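Local coordinates for arginine kinase (Cydia pomonella granulosis virus, PDB 6VVG), which probably acts as an ATP-binding serine/threonine protein kinase and binds adenosine monophosphate in its nucleotide pocket, at residues A[98-103]-A[142-147]. Residues are numbered along the deposited sequence; the frame is centred on the assembly and turned at random.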
loop_
_atom_site.group_PDB
_atom_site.type_symbol
_atom_site.label_atom_id
_atom_site.label_comp_id
_atom_site.label_asym_id
_atom_site.label_seq_id
_atom_site.Cartn_x
_atom_site.Cartn_y
_atom_site.Cartn_z
ATOM N N ASP A 98 3.679 -23.508 13.612
ATOM C CA ASP A 98 4.191 -23.000 12.348
ATOM C C ASP A 98 5.122 -24.049 11.758
ATOM O O ASP A 98 5.420 -25.069 12.386
ATOM C CB ASP A 98 4.906 -21.656 12.528
ATOM C CG ASP A 98 6.032 -21.721 13.539
ATOM O OD1 ASP A 98 6.920 -22.587 13.401
ATOM O OD2 ASP A 98 6.035 -20.893 14.472
ATOM N N LEU A 99 5.588 -23.786 10.537
ATOM C CA LEU A 99 6.387 -24.782 9.834
ATOM C C LEU A 99 7.731 -25.005 10.514
ATOM O O LEU A 99 8.315 -26.087 10.384
ATOM C CB LEU A 99 6.582 -24.365 8.377
ATOM C CG LEU A 99 5.282 -24.243 7.577
ATOM C CD1 LEU A 99 5.556 -23.936 6.108
ATOM C CD2 LEU A 99 4.426 -25.506 7.696
ATOM N N PHE A 100 8.235 -24.012 11.253
ATOM C CA PHE A 100 9.491 -24.219 11.964
ATOM C C PHE A 100 9.350 -25.283 13.042
ATOM O O PHE A 100 10.306 -26.016 13.322
ATOM C CB PHE A 100 9.981 -22.920 12.595
ATOM C CG PHE A 100 11.269 -23.070 13.360
ATOM C CD1 PHE A 100 12.477 -23.183 12.690
ATOM C CD2 PHE A 100 11.273 -23.104 14.747
ATOM C CE1 PHE A 100 13.665 -23.317 13.384
ATOM C CE2 PHE A 100 12.462 -23.237 15.447
ATOM C CZ PHE A 100 13.657 -23.346 14.763
ATOM N N ASP A 101 8.172 -25.375 13.666
ATOM C CA ASP A 101 7.957 -26.396 14.685
ATOM C C ASP A 101 8.175 -27.794 14.122
ATOM O O ASP A 101 8.539 -28.714 14.864
ATOM C CB ASP A 101 6.543 -26.282 15.261
ATOM C CG ASP A 101 6.353 -25.041 16.114
ATOM O OD1 ASP A 101 7.341 -24.567 16.714
ATOM O OD2 ASP A 101 5.209 -24.540 16.185
ATOM N N PHE A 102 7.962 -27.975 12.821
ATOM C CA PHE A 102 8.051 -29.290 12.202
ATOM C C PHE A 102 9.449 -29.641 11.727
ATOM O O PHE A 102 9.671 -30.769 11.277
ATOM C CB PHE A 102 7.075 -29.379 11.025
ATOM C CG PHE A 102 5.636 -29.432 11.440
ATOM C CD1 PHE A 102 4.948 -28.272 11.747
ATOM C CD2 PHE A 102 4.973 -30.643 11.532
ATOM C CE1 PHE A 102 3.622 -28.317 12.138
ATOM C CE2 PHE A 102 3.649 -30.696 11.920
ATOM C CZ PHE A 102 2.973 -29.531 12.224
ATOM N N VAL A 103 10.412 -28.719 11.827
ATOM C CA VAL A 103 11.774 -28.986 11.430
ATOM C C VAL A 103 12.788 -28.709 12.530
ATOM O O VAL A 103 13.959 -29.074 12.386
ATOM C CB VAL A 103 12.165 -28.194 10.157
ATOM C CG1 VAL A 103 11.122 -28.390 9.065
ATOM C CG2 VAL A 103 12.338 -26.715 10.482
ATOM N N VAL A 142 8.612 -13.990 3.768
ATOM C CA VAL A 142 8.195 -15.389 3.805
ATOM C C VAL A 142 9.286 -16.226 4.463
ATOM O O VAL A 142 10.443 -16.209 4.026
ATOM C CB VAL A 142 7.907 -15.894 2.387
ATOM C CG1 VAL A 142 7.541 -17.361 2.399
ATOM C CG2 VAL A 142 6.827 -15.041 1.732
ATOM N N LYS A 143 8.922 -16.960 5.510
ATOM C CA LYS A 143 9.832 -17.878 6.180
ATOM C C LYS A 143 9.005 -18.797 7.066
ATOM O O LYS A 143 7.815 -18.566 7.295
ATOM C CB LYS A 143 10.889 -17.131 6.996
ATOM C CG LYS A 143 10.338 -16.052 7.918
ATOM C CD LYS A 143 11.451 -15.467 8.787
ATOM C CE LYS A 143 11.014 -14.172 9.455
ATOM N NZ LYS A 143 11.919 -13.791 10.578
ATOM N N LEU A 144 9.662 -19.839 7.577
ATOM C CA LEU A 144 8.971 -20.848 8.370
ATOM C C LEU A 144 8.159 -20.218 9.496
ATOM O O LEU A 144 7.006 -20.589 9.732
ATOM C CB LEU A 144 9.985 -21.838 8.943
ATOM C CG LEU A 144 10.915 -22.539 7.954
ATOM C CD1 LEU A 144 12.035 -23.275 8.664
ATOM C CD2 LEU A 144 10.092 -23.493 7.104
ATOM N N GLU A 145 8.754 -19.261 10.205
ATOM C CA GLU A 145 8.113 -18.687 11.379
ATOM C C GLU A 145 6.881 -17.858 11.035
ATOM O O GLU A 145 6.072 -17.575 11.925
ATOM C CB GLU A 145 9.130 -17.833 12.139
ATOM C CG GLU A 145 10.347 -18.608 12.651
ATOM C CD GLU A 145 11.425 -18.805 11.593
ATOM O OE1 GLU A 145 11.172 -18.496 10.411
ATOM O OE2 GLU A 145 12.526 -19.280 11.943
ATOM N N ASN A 146 6.710 -17.471 9.771
ATOM C CA ASN A 146 5.554 -16.694 9.347
ATOM C C ASN A 146 4.538 -17.533 8.576
ATOM O O ASN A 146 3.662 -16.975 7.906
ATOM C CB ASN A 146 6.001 -15.501 8.503
ATOM C CG ASN A 146 6.675 -14.428 9.329
ATOM O OD1 ASN A 146 6.482 -14.356 10.540
ATOM N ND2 ASN A 146 7.472 -13.588 8.678
ATOM N N LEU A 147 4.636 -18.856 8.656
ATOM C CA LEU A 147 3.714 -19.776 7.994
ATOM C C LEU A 147 3.123 -20.658 9.092
ATOM O O LEU A 147 3.699 -21.683 9.465
ATOM C CB LEU A 147 4.425 -20.584 6.915
ATOM C CG LEU A 147 5.099 -19.695 5.866
ATOM C CD1 LEU A 147 5.921 -20.501 4.878
ATOM C CD2 LEU A 147 4.057 -18.848 5.125
HETATM O O HOH W 1 6.022 -18.217 14.522
#
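Phe100 turns the edge of its ring to Leu144, whose CD1 lies near the ring plane, while OE2 of Glu145 approaches obliquely, 4.0 Å from Phe100 CD1; ring and carboxylate planes are only 17° apart. With CG anti to the backbone N (chi1 179°), the Phe100 ring swings out beside Glu145, while its CB packs on Leu144 CB. The same CD1 of Leu144 also meets Val103 CG2 tip to tip at 3.9 Å, and the other branch, CD2, touches Leu99 CB. Beside this, Leu99 N donates to Leu147 O at 3.0 Å, and Leu99 CD1 rests 3.6 Å from Leu147 CB. Asp98 works both ways: OD1 takes the backbone N of Asp101 in an Asx motif, whereas OD2 reaches Glu145 O through one water, 2.7 Å from each. Segment 142-147 belongs to the catalytic loop of the kinase fold, and its Glu145 and Asn146 touch the bound AMP; residues 98-103 pack against it. Leu99 and Leu147 both pack on Val202 of helix 192-208; Leu147, the first residue of strand 147-148, meets Leu125 of helix 115-133, and Leu99 meets Ile121 of the same helix.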